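Local coordinates for protein nucleoporin NUP159 (Saccharomyces cerevisiae, PDB 1XIP) that serves as a structural and docking component of the nuclear pore complex, its N-terminal beta-propeller tethering the helicase Dbp5 to the pore for mRNA export, at residues Q246-I251 / F264-P269; A176-D181 / L217-L222. All coordinates share one frame; numbering follows the deposited sequence.

Contact 1. Residues Q246-I251 / F264-P269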
# COMPACT_ATOMS: atom_id res chain seq x y z
N GLN A 246 9.25 -11.87 9.66
CA GLN A 246 8.46 -10.73 10.11
C GLN A 246 7.42 -11.08 11.17
O GLN A 246 6.81 -12.14 11.13
CB GLN A 246 7.77 -10.10 8.91
CG GLN A 246 8.65 -9.17 8.13
CD GLN A 246 8.04 -8.80 6.80
OE1 GLN A 246 6.85 -8.95 6.61
NE2 GLN A 246 8.86 -8.31 5.87
N LYS A 247 7.19 -10.15 12.09
CA LYS A 247 6.11 -10.29 13.05
C LYS A 247 5.07 -9.19 12.91
O LYS A 247 5.42 -8.01 12.89
CB LYS A 247 6.66 -10.33 14.47
CG LYS A 247 7.30 -11.65 14.81
CD LYS A 247 7.63 -11.73 16.27
CE LYS A 247 8.15 -13.11 16.63
NZ LYS A 247 7.03 -14.09 16.70
N MSE A 248 3.80 -9.58 12.82
CA MSE A 248 2.72 -8.61 12.70
C MSE A 248 1.91 -8.47 13.97
O MSE A 248 1.58 -9.46 14.62
CB MSE A 248 1.77 -8.92 11.54
CG MSE A 248 2.10 -10.17 10.77
SE MSE A 248 3.61 -9.95 9.53
CE MSE A 248 2.72 -8.97 8.12
N TYR A 249 1.59 -7.23 14.32
CA TYR A 249 0.82 -6.95 15.51
C TYR A 249 -0.34 -6.02 15.21
O TYR A 249 -0.18 -5.03 14.50
CB TYR A 249 1.71 -6.34 16.59
CG TYR A 249 2.75 -7.30 17.12
CD1 TYR A 249 2.50 -8.08 18.25
CD2 TYR A 249 3.98 -7.43 16.49
CE1 TYR A 249 3.46 -8.95 18.73
CE2 TYR A 249 4.93 -8.30 16.96
CZ TYR A 249 4.67 -9.05 18.07
OH TYR A 249 5.66 -9.91 18.53
N ILE A 250 -1.50 -6.35 15.75
CA ILE A 250 -2.62 -5.44 15.78
C ILE A 250 -2.58 -4.67 17.11
O ILE A 250 -2.55 -5.26 18.18
CB ILE A 250 -3.92 -6.21 15.65
CG1 ILE A 250 -3.92 -7.09 14.38
CG2 ILE A 250 -5.11 -5.25 15.72
CD1 ILE A 250 -4.23 -6.35 13.08
N ILE A 251 -2.53 -3.35 17.02
CA ILE A 251 -2.54 -2.52 18.20
C ILE A 251 -3.90 -1.84 18.29
O ILE A 251 -4.26 -1.06 17.40
CB ILE A 251 -1.43 -1.48 18.12
CG1 ILE A 251 -0.06 -2.16 18.09
CG2 ILE A 251 -1.51 -0.50 19.30
CD1 ILE A 251 0.96 -1.47 17.19
N PHE A 264 -0.31 -14.40 12.76
CA PHE A 264 0.48 -15.14 11.82
C PHE A 264 -0.31 -15.27 10.54
O PHE A 264 0.12 -15.94 9.60
CB PHE A 264 0.84 -16.51 12.41
CG PHE A 264 1.69 -16.42 13.64
CD1 PHE A 264 3.10 -16.36 13.53
CD2 PHE A 264 1.11 -16.37 14.90
CE1 PHE A 264 3.90 -16.25 14.67
CE2 PHE A 264 1.90 -16.28 16.04
CZ PHE A 264 3.30 -16.22 15.92
N ASP A 265 -1.46 -14.61 10.48
CA ASP A 265 -2.39 -14.80 9.34
C ASP A 265 -2.60 -13.58 8.45
O ASP A 265 -3.42 -13.61 7.54
CB ASP A 265 -3.76 -15.33 9.79
CG ASP A 265 -3.68 -16.72 10.41
OD1 ASP A 265 -2.81 -17.54 9.99
OD2 ASP A 265 -4.46 -17.08 11.33
N ILE A 266 -1.88 -12.50 8.72
CA ILE A 266 -1.89 -11.37 7.81
C ILE A 266 -0.62 -11.41 7.00
O ILE A 266 0.47 -11.26 7.56
CB ILE A 266 -2.02 -10.03 8.55
CG1 ILE A 266 -3.43 -9.87 9.12
CG2 ILE A 266 -1.73 -8.90 7.60
CD1 ILE A 266 -3.61 -8.64 9.97
N THR A 267 -0.76 -11.63 5.70
CA THR A 267 0.34 -11.40 4.76
C THR A 267 1.65 -12.09 5.13
O THR A 267 2.67 -11.42 5.27
CB THR A 267 0.66 -9.90 4.65
OG1 THR A 267 -0.54 -9.16 4.39
CG2 THR A 267 1.58 -9.64 3.49
N PRO A 268 1.66 -13.41 5.33
CA PRO A 268 2.92 -14.09 5.64
C PRO A 268 4.03 -13.83 4.59
O PRO A 268 3.81 -13.98 3.38
CB PRO A 268 2.52 -15.57 5.66
CG PRO A 268 1.10 -15.65 5.13
CD PRO A 268 0.50 -14.34 5.32
N PRO A 269 5.23 -13.45 5.05
CA PRO A 269 6.28 -12.96 4.18
C PRO A 269 7.14 -14.05 3.55
O PRO A 269 8.30 -14.20 3.94
CB PRO A 269 7.13 -12.12 5.12
CG PRO A 269 7.00 -12.78 6.41
CD PRO A 269 5.66 -13.46 6.46
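Gln246 and Pro269 lie alongside each other, pointing opposite ways, the glutamine chain following one flank of the pyrrolidine ring. CB of Gln246 meets CG of Pro269 at 3.7 Å. With CG turned to the side of the backbone N (chi1 -81°), the extended chain carries OE1 to 3.5 Å from CB of Pro269. With an alanine here the CB contact could remain, but the ring would probably lose its cover at CB, where the amide now lies. Met248, present as selenomethionine, bends at both chi2 and chi3, which folds its terminal methyl toward the backbone of the facing loop: CE approaches O of Ile266 at 3.3 Å and O of Thr267 at 3.8 Å, and also touches CB of Thr267. The contact belongs to a beta-propeller. Residues 246-251 lie in the third of the blade's four consecutive strands, whereas 264-269 follow the fourth, 257-263, on the way to the next blade and fold back over the sheet. Thr267 takes a left-handed backbone conformation in this connection, and its N is bonded to Ser306 OG of the following blade; Pro268 and Pro269 begin a PXFG repeat. Further along the strand, Ile250 and Ile266 cross at about a right angle and meet through their CD1 methyls, 3.9 Å apart. For Ile250 this depends on a bend at chi2 (-80°). The neighbouring blade adjoins both isoleucines, Trp308 touching Ile250 and Ser306 touching Ile266. At the more exposed end, Lys247 NZ approaches the ring of Phe264 obliquely, 4.3 Å from CE1, while its charge is paired in a salt bridge with Glu262.

Contact 2. Residues A176-D181 / L217-L222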
# COMPACT_ATOMS: atom_id res chain seq x y z
N ALA A 176 -0.38 8.54 11.55
CA ALA A 176 0.37 7.65 12.43
C ALA A 176 1.85 7.55 12.01
O ALA A 176 2.19 7.60 10.83
CB ALA A 176 -0.26 6.28 12.45
N VAL A 177 2.71 7.37 12.99
CA VAL A 177 4.15 7.37 12.76
C VAL A 177 4.78 6.21 13.56
O VAL A 177 4.43 5.99 14.73
CB VAL A 177 4.74 8.74 13.17
CG1 VAL A 177 6.21 8.66 13.47
CG2 VAL A 177 4.46 9.79 12.10
N LEU A 178 5.64 5.42 12.89
CA LEU A 178 6.46 4.41 13.54
C LEU A 178 7.90 4.91 13.59
O LEU A 178 8.48 5.23 12.54
CB LEU A 178 6.43 3.10 12.76
CG LEU A 178 6.47 1.75 13.52
CD1 LEU A 178 6.79 0.60 12.59
CD2 LEU A 178 7.43 1.75 14.73
N LEU A 179 8.47 4.96 14.79
CA LEU A 179 9.81 5.51 14.98
C LEU A 179 10.91 4.45 15.05
O LEU A 179 10.63 3.28 15.27
CB LEU A 179 9.84 6.41 16.22
CG LEU A 179 8.94 7.64 16.15
CD1 LEU A 179 8.98 8.45 17.44
CD2 LEU A 179 9.37 8.50 14.98
N LYS A 180 12.16 4.89 14.85
CA LYS A 180 13.37 4.03 14.96
C LYS A 180 13.51 3.28 16.29
O LYS A 180 13.96 2.13 16.32
CB LYS A 180 14.64 4.85 14.73
CG LYS A 180 14.82 5.35 13.33
CD LYS A 180 16.14 6.04 13.19
CE LYS A 180 16.83 5.63 11.92
NZ LYS A 180 18.24 6.13 11.91
N ASP A 181 13.15 3.94 17.39
CA ASP A 181 13.14 3.30 18.70
C ASP A 181 11.96 2.33 18.87
O ASP A 181 11.78 1.72 19.94
CB ASP A 181 13.15 4.36 19.81
CG ASP A 181 11.84 5.11 19.93
OD1 ASP A 181 11.75 5.98 20.82
OD2 ASP A 181 10.85 4.92 19.17
N LEU A 217 9.20 -1.80 10.63
CA LEU A 217 9.04 -1.88 9.17
C LEU A 217 7.82 -1.10 8.65
O LEU A 217 7.90 -0.47 7.60
CB LEU A 217 9.01 -3.34 8.69
CG LEU A 217 10.20 -4.31 8.95
CD1 LEU A 217 9.89 -5.70 8.47
CD2 LEU A 217 11.46 -3.84 8.32
N SER A 218 6.71 -1.12 9.39
CA SER A 218 5.46 -0.67 8.81
C SER A 218 4.33 -0.33 9.81
O SER A 218 4.11 -1.06 10.76
CB SER A 218 4.98 -1.73 7.81
OG SER A 218 3.58 -1.67 7.69
N VAL A 219 3.62 0.78 9.57
CA VAL A 219 2.32 1.04 10.21
C VAL A 219 1.21 1.16 9.21
O VAL A 219 1.43 1.61 8.07
CB VAL A 219 2.21 2.37 11.00
CG1 VAL A 219 1.76 2.10 12.42
CG2 VAL A 219 3.46 3.25 10.90
N THR A 220 0.01 0.82 9.66
CA THR A 220 -1.20 1.02 8.89
C THR A 220 -2.30 1.37 9.86
O THR A 220 -2.49 0.67 10.85
CB THR A 220 -1.56 -0.27 8.15
OG1 THR A 220 -0.48 -0.60 7.27
CG2 THR A 220 -2.72 -0.04 7.19
N ILE A 221 -3.00 2.46 9.59
CA ILE A 221 -4.20 2.83 10.32
C ILE A 221 -5.35 2.00 9.80
O ILE A 221 -5.69 2.07 8.61
CB ILE A 221 -4.51 4.31 10.09
CG1 ILE A 221 -3.35 5.18 10.58
CG2 ILE A 221 -5.81 4.68 10.75
CD1 ILE A 221 -3.48 6.66 10.23
N LEU A 222 -5.95 1.19 10.67
CA LEU A 222 -7.10 0.39 10.27
C LEU A 222 -8.39 1.08 10.69
O LEU A 222 -9.43 0.92 10.06
CB LEU A 222 -7.04 -1.03 10.87
CG LEU A 222 -5.84 -1.91 10.55
CD1 LEU A 222 -5.83 -3.12 11.45
CD2 LEU A 222 -5.82 -2.34 9.09
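Peptide planes are the flat groups between Leu178 and the 217-222 strand, and methyl groups rest on their faces. CD1 of Leu178 stands almost straight above the plane of the Ser218-Val219 peptide at its oxygen, 3.6 Å from Ser218 O, and lies over the preceding Leu217-Ser218 peptide as well, tilted from the perpendicular, 3.6 Å from Ser218 N. Val219 returns the arrangement: its CG2 sits over the face of the Val177-Leu178 peptide, 3.7 Å from Leu178 N, and presses against CB of Leu178 at 3.5 Å. Phe184 lies against both Leu178 and Val219. The two strands are antiparallel, 162° between their directions with a closest axis approach of 6.9 Å, but they belong to different sheets: 174-179 is the second strand of one propeller blade and 215-221 the first, inner strand of the next. This is blade-to-blade packing, made by apolar side chains without hydrogen bonds between the two segments. The backbone N atoms of Val219 and Ile221 are instead bonded to Ser167 OG and Asp169 OD2, on the neighbouring strand 167-170. Where Leu178 lands, Leu217 and Ser218 both face Val230 in a classic beta bulge. At the other end Ala176 CB meets CG1 of Ile221 at 3.8 Å. CG1 stands beside the isoleucine's own backbone N (chi1 -60°), and the extended chi2 carries CD1 on to Ala176 N, 3.9 Å away, while Phe227 touches both residues.

How the contacts relate
Along the chain the contacts follow in series, neither nested nor crossed. Contact 2 closes first: from 176-181 the chain completes its blade through strands 184-190 and 193-200, passes helix 204-207 and enters the next blade at 217-222. Strand 226-232 then leads to 246-251, and contact 1 closes the short excursion through the hairpin to 264-269. Strands 215-221 and 246-254 flank 226-232 in one sheet; contact 2 joins it to the preceding blade, contact 1 to its own exit loop beside the following blade. The contacts also touch directly, Gln246 CG meeting Leu217 CD1 at 3.7 Å and Ile250 CD1 meeting Leu222 CD1 at 4.0 Å.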